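Local coordinates for protein probable enoyl-CoA hydratase/isomerase (Mycobacterium abscessus, PDB 3SWX) that is a probable enoyl-CoA hydratase/isomerase of the crotonase superfamily and probably acts on acyl-CoA thioesters, at residues S102-V107 against A214-A219; A124-A129 against I198-T203. One frame throughout, in Å; residues are numbered along the deposited sequence.

Contact 1 (S102-V107 against A214-A219); sequences SKPLLV and ATLRNA
Leu216 presses one methyl group onto the backbone at Lys103 and Pro104. In this crotonase fold the contact joins helix 209-225, in the C-terminal helical part, to the segment that leads into strand 105-109 of the core sheet. The tight part is small and apolar. Leu216 CD1 lies almost straight over the flat face of the Lys103-Pro104 peptide. It is 3.6 Å from Lys103 C and equally close to Pro104 N. The proline ring continues this surface, with Pro104 CD 3.9 Å from Leu216 CD1, and the two side chains meet at a slant. The Leu216 CG lies anti to the carbonyl carbon, beside its own N (chi1 -74°). This torsion and an extended chi2 (174°) carry CD1 out from the helix to the peptide. Trp160 of a second subunit also packs on Leu216, and Val212 of the same helix packs on Pro104. The side chain of Lys103 is buried too, but it starts away from the helix and ends with NZ bonded to Tyr48 O and Leu54 O.

The looser side is at Ser102, which is partly exposed. Its CB points away from the helix, and its OG is hydrogen-bonded to Glu49. The exposed Arg217 marks the solvent side of the helix. No hydrogen bond crosses between the segments. At Ser102 the helix reaches the loop through Leu216 CD1, which lies 3.7 Å from Ser102 O.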
ATOM      1  N   SER B 102      22.062  -0.711  -2.993  1.00 18.47           N
ATOM      2  CA  SER B 102      22.039   0.637  -3.577  1.00 18.66           C
ATOM      3  C   SER B 102      21.631   0.607  -5.022  1.00 16.97           C
ATOM      4  O   SER B 102      21.380   1.652  -5.614  1.00 16.47           O
ATOM      5  CB  SER B 102      23.441   1.272  -3.524  1.00 19.08           C
ATOM      6  OG  SER B 102      23.828   1.499  -2.187  1.00 22.49           O
ATOM      7  N   LYS B 103      21.602  -0.592  -5.591  1.00 16.64           N
ATOM      8  CA  LYS B 103      21.306  -0.772  -7.006  1.00 16.46           C
ATOM      9  C   LYS B 103      20.253  -1.857  -7.168  1.00 16.32           C
ATOM     10  O   LYS B 103      20.014  -2.649  -6.234  1.00 16.33           O
ATOM     11  CB  LYS B 103      22.574  -1.128  -7.780  1.00 16.95           C
ATOM     12  CG  LYS B 103      23.653  -0.090  -7.670  1.00 17.65           C
ATOM     13  CD  LYS B 103      24.849  -0.460  -8.492  1.00 18.79           C
ATOM     14  CE  LYS B 103      25.633  -1.609  -7.897  1.00 19.14           C
ATOM     15  NZ  LYS B 103      26.898  -1.805  -8.660  1.00 20.12           N
ATOM     16  N   PRO B 104      19.622  -1.903  -8.353  1.00 15.92           N
ATOM     17  CA  PRO B 104      18.426  -2.727  -8.528  1.00 15.73           C
ATOM     18  C   PRO B 104      18.665  -4.228  -8.454  1.00 15.56           C
ATOM     19  O   PRO B 104      19.714  -4.712  -8.876  1.00 16.23           O
ATOM     20  CB  PRO B 104      17.914  -2.307  -9.905  1.00 15.42           C
ATOM     21  CG  PRO B 104      18.451  -0.937 -10.106  1.00 16.26           C
ATOM     22  CD  PRO B 104      19.814  -0.994  -9.497  1.00 16.31           C
ATOM     23  N   LEU B 105      17.709  -4.933  -7.860  1.00 15.65           N
ATOM     24  CA  LEU B 105      17.655  -6.387  -7.860  1.00 15.85           C
ATOM     25  C   LEU B 105      16.307  -6.849  -8.434  1.00 16.18           C
ATOM     26  O   LEU B 105      15.243  -6.400  -8.018  1.00 16.16           O
ATOM     27  CB  LEU B 105      17.844  -6.942  -6.458  1.00 15.53           C
ATOM     28  CG  LEU B 105      17.828  -8.473  -6.320  1.00 17.00           C
ATOM     29  CD1 LEU B 105      18.991  -9.200  -7.039  1.00 15.53           C
ATOM     30  CD2 LEU B 105      17.776  -8.903  -4.825  1.00 14.26           C
ATOM     31  N   LEU B 106      16.360  -7.733  -9.419  1.00 16.30           N
ATOM     32  CA  LEU B 106      15.155  -8.315  -9.958  1.00 15.88           C
ATOM     33  C   LEU B 106      15.164  -9.788  -9.590  1.00 16.01           C
ATOM     34  O   LEU B 106      16.219 -10.420  -9.565  1.00 16.24           O
ATOM     35  CB  LEU B 106      15.096  -8.140 -11.483  1.00 15.47           C
ATOM     36  CG  LEU B 106      15.120  -6.699 -12.013  1.00 15.84           C
ATOM     37  CD1 LEU B 106      16.569  -6.174 -12.134  1.00 13.54           C
ATOM     38  CD2 LEU B 106      14.402  -6.606 -13.343  1.00 13.88           C
ATOM     39  N   VAL B 107      13.994 -10.337  -9.292  1.00 16.06           N
ATOM     40  CA  VAL B 107      13.891 -11.764  -8.985  1.00 16.14           C
ATOM     41  C   VAL B 107      12.917 -12.448  -9.935  1.00 16.04           C
ATOM     42  O   VAL B 107      11.794 -11.990 -10.119  1.00 15.80           O
ATOM     43  CB  VAL B 107      13.505 -12.011  -7.505  1.00 15.86           C
ATOM     44  CG1 VAL B 107      13.060 -13.453  -7.287  1.00 15.47           C
ATOM     45  CG2 VAL B 107      14.693 -11.674  -6.587  1.00 16.20           C
ATOM     46  N   ALA B 214      19.542   7.225  -7.089  1.00 16.73           N
ATOM     47  CA  ALA B 214      18.794   8.260  -6.358  1.00 16.48           C
ATOM     48  C   ALA B 214      17.323   7.860  -6.147  1.00 15.36           C
ATOM     49  O   ALA B 214      16.753   8.113  -5.107  1.00 14.90           O
ATOM     50  CB  ALA B 214      18.906   9.634  -7.080  1.00 15.76           C
ATOM     51  N   THR B 215      16.710   7.267  -7.161  1.00 15.37           N
ATOM     52  CA  THR B 215      15.339   6.757  -7.063  1.00 14.77           C
ATOM     53  C   THR B 215      15.178   5.730  -5.909  1.00 15.05           C
ATOM     54  O   THR B 215      14.263   5.834  -5.071  1.00 14.95           O
ATOM     55  CB  THR B 215      14.895   6.133  -8.417  1.00 15.16           C
ATOM     56  OG1 THR B 215      15.007   7.115  -9.466  1.00 13.83           O
ATOM     57  CG2 THR B 215      13.461   5.666  -8.343  1.00 14.08           C
ATOM     58  N   LEU B 216      16.090   4.767  -5.851  1.00 14.83           N
ATOM     59  CA  LEU B 216      16.090   3.757  -4.813  1.00 15.07           C
ATOM     60  C   LEU B 216      16.368   4.390  -3.457  1.00 15.60           C
ATOM     61  O   LEU B 216      15.679   4.091  -2.510  1.00 15.21           O
ATOM     62  CB  LEU B 216      17.125   2.653  -5.116  1.00 14.79           C
ATOM     63  CG  LEU B 216      16.753   1.664  -6.223  1.00 14.28           C
ATOM     64  CD1 LEU B 216      17.903   0.732  -6.534  1.00 13.53           C
ATOM     65  CD2 LEU B 216      15.531   0.857  -5.809  1.00 14.59           C
ATOM     66  N   ARG B 217      17.352   5.290  -3.396  1.00 16.84           N
ATOM     67  CA  ARG B 217      17.774   5.918  -2.145  1.00 17.77           C
ATOM     68  C   ARG B 217      16.661   6.762  -1.516  1.00 17.29           C
ATOM     69  O   ARG B 217      16.351   6.616  -0.330  1.00 17.28           O
ATOM     70  CB  ARG B 217      19.055   6.759  -2.357  1.00 19.03           C
ATOM     71  CG  ARG B 217      19.665   7.344  -1.059  1.00 20.89           C
ATOM     72  CD  ARG B 217      21.057   7.966  -1.274  1.00 24.24           C
ATOM     73  NE  ARG B 217      21.033   9.064  -2.240  1.00 26.00           N
ATOM     74  CZ  ARG B 217      21.512   9.024  -3.487  1.00 26.20           C
ATOM     75  NH1 ARG B 217      22.086   7.933  -3.989  1.00 25.04           N
ATOM     76  NH2 ARG B 217      21.395  10.104  -4.248  1.00 27.18           N
ATOM     77  N   ASN B 218      16.040   7.629  -2.298  1.00 16.49           N
ATOM     78  CA  ASN B 218      15.010   8.475  -1.744  1.00 15.63           C
ATOM     79  C   ASN B 218      13.771   7.667  -1.347  1.00 15.59           C
ATOM     80  O   ASN B 218      13.170   7.939  -0.311  1.00 14.37           O
ATOM     81  CB  ASN B 218      14.650   9.584  -2.712  1.00 15.66           C
ATOM     82  CG  ASN B 218      13.826  10.656  -2.065  1.00 15.13           C
ATOM     83  OD1 ASN B 218      12.587  10.627  -2.115  1.00  8.64           O
ATOM     84  ND2 ASN B 218      14.510  11.611  -1.417  1.00 11.63           N
ATOM     85  N   ALA B 219      13.395   6.689  -2.184  1.00 14.99           N
ATOM     86  CA  ALA B 219      12.287   5.797  -1.884  1.00 14.69           C
ATOM     87  C   ALA B 219      12.511   5.062  -0.553  1.00 14.55           C
ATOM     88  O   ALA B 219      11.591   4.978   0.269  1.00 13.35           O
ATOM     89  CB  ALA B 219      12.070   4.777  -3.034  1.00 14.27           C
TER

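Contact 2 (A124-A129 against I198-T203); sequences ADIVIA and IAIAQT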
ATOM      1  N   ALA B 124      13.467  -7.657  -3.243  1.00 14.39           N
ATOM      2  CA  ALA B 124      13.899  -7.148  -4.524  1.00 14.58           C
ATOM      3  C   ALA B 124      13.042  -5.984  -4.976  1.00 14.51           C
ATOM      4  O   ALA B 124      12.097  -5.575  -4.292  1.00 13.68           O
ATOM      5  CB  ALA B 124      13.853  -8.265  -5.589  1.00 15.12           C
ATOM      6  N   ASP B 125      13.392  -5.449  -6.141  1.00 13.60           N
ATOM      7  CA  ASP B 125      12.699  -4.290  -6.684  1.00 13.76           C
ATOM      8  C   ASP B 125      11.670  -4.655  -7.729  1.00 13.25           C
ATOM      9  O   ASP B 125      10.690  -3.948  -7.887  1.00 13.24           O
ATOM     10  CB  ASP B 125      13.715  -3.289  -7.236  1.00 13.97           C
ATOM     11  CG  ASP B 125      14.730  -2.915  -6.211  1.00 15.17           C
ATOM     12  OD1 ASP B 125      14.303  -2.414  -5.137  1.00 13.44           O
ATOM     13  OD2 ASP B 125      15.929  -3.186  -6.438  1.00 13.56           O
ATOM     14  N   ILE B 126      11.883  -5.761  -8.433  1.00 13.61           N
ATOM     15  CA  ILE B 126      10.961  -6.189  -9.501  1.00 12.93           C
ATOM     16  C   ILE B 126      10.936  -7.702  -9.524  1.00 13.02           C
ATOM     17  O   ILE B 126      11.996  -8.357  -9.460  1.00 12.81           O
ATOM     18  CB  ILE B 126      11.364  -5.652 -10.932  1.00 12.93           C
ATOM     19  CG1 ILE B 126      11.407  -4.114 -10.991  1.00 13.44           C
ATOM     20  CG2 ILE B 126      10.358  -6.141 -12.017  1.00 12.41           C
ATOM     21  CD1 ILE B 126      12.259  -3.596 -12.115  1.00 12.50           C
ATOM     22  N   VAL B 127       9.730  -8.267  -9.602  1.00 13.38           N
ATOM     23  CA  VAL B 127       9.561  -9.714  -9.525  1.00 13.07           C
ATOM     24  C   VAL B 127       8.812 -10.168 -10.764  1.00 14.07           C
ATOM     25  O   VAL B 127       7.734  -9.636 -11.085  1.00 13.87           O
ATOM     26  CB  VAL B 127       8.808 -10.165  -8.239  1.00 13.65           C
ATOM     27  CG1 VAL B 127       8.578 -11.696  -8.221  1.00 12.60           C
ATOM     28  CG2 VAL B 127       9.560  -9.730  -6.974  1.00 11.83           C
ATOM     29  N   ILE B 128       9.394 -11.143 -11.454  1.00 14.02           N
ATOM     30  CA  ILE B 128       8.786 -11.736 -12.626  1.00 14.60           C
ATOM     31  C   ILE B 128       8.550 -13.206 -12.334  1.00 15.12           C
ATOM     32  O   ILE B 128       9.477 -13.903 -11.887  1.00 14.16           O
ATOM     33  CB  ILE B 128       9.708 -11.646 -13.851  1.00 14.57           C
ATOM     34  CG1 ILE B 128      10.162 -10.203 -14.086  1.00 14.20           C
ATOM     35  CG2 ILE B 128       9.007 -12.260 -15.082  1.00 15.22           C
ATOM     36  CD1 ILE B 128       9.028  -9.218 -14.415  1.00 16.23           C
ATOM     37  N   ALA B 129       7.328 -13.668 -12.620  1.00 15.07           N
ATOM     38  CA  ALA B 129       6.964 -15.074 -12.476  1.00 15.97           C
ATOM     39  C   ALA B 129       6.623 -15.730 -13.821  1.00 16.57           C
ATOM     40  O   ALA B 129       6.020 -15.090 -14.694  1.00 17.41           O
ATOM     41  CB  ALA B 129       5.776 -15.196 -11.509  1.00 15.44           C
ATOM     42  N   ILE B 198      15.889 -10.310 -17.364  1.00 18.10           N
ATOM     43  CA  ILE B 198      17.132  -9.740 -17.935  1.00 17.67           C
ATOM     44  C   ILE B 198      16.789  -8.627 -18.932  1.00 18.26           C
ATOM     45  O   ILE B 198      17.454  -7.596 -18.965  1.00 17.83           O
ATOM     46  CB  ILE B 198      18.008 -10.816 -18.610  1.00 18.50           C
ATOM     47  CG1 ILE B 198      18.581 -11.790 -17.582  1.00 17.48           C
ATOM     48  CG2 ILE B 198      19.178 -10.198 -19.444  1.00 17.02           C
ATOM     49  CD1 ILE B 198      19.041 -13.124 -18.201  1.00 18.82           C
ATOM     50  N   ALA B 199      15.748  -8.804 -19.746  1.00 18.34           N
ATOM     51  CA  ALA B 199      15.393  -7.730 -20.680  1.00 18.08           C
ATOM     52  C   ALA B 199      15.088  -6.443 -19.882  1.00 17.90           C
ATOM     53  O   ALA B 199      15.543  -5.343 -20.250  1.00 17.61           O
ATOM     54  CB  ALA B 199      14.213  -8.131 -21.602  1.00 18.30           C
ATOM     55  N   ILE B 200      14.347  -6.579 -18.778  1.00 17.11           N
ATOM     56  CA  ILE B 200      13.994  -5.417 -17.964  1.00 16.53           C
ATOM     57  C   ILE B 200      15.226  -4.814 -17.292  1.00 16.36           C
ATOM     58  O   ILE B 200      15.355  -3.595 -17.192  1.00 16.22           O
ATOM     59  CB  ILE B 200      12.906  -5.740 -16.897  1.00 16.70           C
ATOM     60  CG1 ILE B 200      11.594  -6.166 -17.574  1.00 16.48           C
ATOM     61  CG2 ILE B 200      12.652  -4.494 -16.029  1.00 14.88           C
ATOM     62  CD1 ILE B 200      10.639  -6.961 -16.670  1.00 18.93           C
ATOM     63  N   ALA B 201      16.095  -5.686 -16.802  1.00 15.67           N
ATOM     64  CA  ALA B 201      17.385  -5.295 -16.242  1.00 15.85           C
ATOM     65  C   ALA B 201      18.210  -4.495 -17.258  1.00 15.75           C
ATOM     66  O   ALA B 201      18.817  -3.497 -16.910  1.00 15.19           O
ATOM     67  CB  ALA B 201      18.158  -6.563 -15.805  1.00 16.02           C
ATOM     68  N   GLN B 202      18.207  -4.927 -18.521  1.00 16.09           N
ATOM     69  CA  GLN B 202      18.924  -4.200 -19.568  1.00 16.27           C
ATOM     70  C   GLN B 202      18.303  -2.813 -19.811  1.00 16.52           C
ATOM     71  O   GLN B 202      19.022  -1.846 -20.083  1.00 15.61           O
ATOM     72  CB  GLN B 202      18.964  -5.008 -20.870  1.00 17.08           C
ATOM     73  CG  GLN B 202      19.785  -6.291 -20.806  1.00 16.96           C
ATOM     74  CD  GLN B 202      21.285  -6.067 -20.571  1.00 18.51           C
ATOM     75  OE1 GLN B 202      21.779  -4.934 -20.626  1.00 18.38           O
ATOM     76  NE2 GLN B 202      22.010  -7.164 -20.281  1.00 16.45           N
ATOM     77  N   THR B 203      16.981  -2.710 -19.713  1.00 16.50           N
ATOM     78  CA  THR B 203      16.334  -1.399 -19.865  1.00 17.32           C
ATOM     79  C   THR B 203      16.790  -0.475 -18.767  1.00 17.56           C
ATOM     80  O   THR B 203      17.120   0.689 -19.026  1.00 17.93           O
ATOM     81  CB  THR B 203      14.811  -1.503 -19.863  1.00 16.86           C
ATOM     82  OG1 THR B 203      14.422  -2.334 -20.961  1.00 17.01           O
ATOM     83  CG2 THR B 203      14.175  -0.127 -20.031  1.00 17.62           C
TER
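Gln202 N donates to Ile198 O at 2.8 Å, a helical bond that spans Ile200, the helix residue that makes this contact. Helix 193-205 lies here against strand 126-130, a parallel strand of the mixed core sheet of the crotonase fold. The contact is a helix-on-sheet packing made by three buried isoleucines. Ile126 and Ile128 stand two apart on the strand, so both side chains leave the same face of the sheet. Ile200 meets them with its two branches. In Ile200 the CG2 methyl is anti to the backbone N, while CG1 lies beside that N (chi1 -63°). The short branch faces Ile126 and the long one runs to Ile128.

The two meetings differ in shape. The side chains of Ile126 and Ile200 cross at an angle, with Ile126 CD1 4.0 Å from Ile200 CG2. Ile128 and Ile200 reach toward each other tip to tip, with a bent end on Ile128 (chi2 -63°). Leu106 of the neighbouring strand touches both Ile126 and Ile200 and extends the apolar layer.

Just before the strand, the buried Asp125 is held at both carboxylate oxygens. OD2 accepts from Leu105 N, and OD1 accepts from Trp160 NE1 of the second subunit. That subunit also places Arg165 on Ile126 and Thr169 on Ile200, so the helix-sheet packing adjoins a subunit interface of the trimer. The closest approach is between methyl groups, Ile128 CD1 to Ile200 CD1 at 3.6 Å.

The centres of contacts 1 and 2 lie about 12 Å apart, each about 9 Å from the centre of the chain. Both reach the same mixed sheet, where strands 105-109 and 126-130 are parallel neighbours. Their backbones join directly: Leu105 O is 2.8 Å from Asp125 N, a probable hydrogen bond. Helices 193-205 and 209-225 follow each other in the chain. In sequence contact 2 is nested inside the loop closed by contact 1. The first helix packs on strand 126-130, the next on the residues that lead into strand 105-109. Both contacts also touch the second subunit, so the core and the trimer interface share residues here.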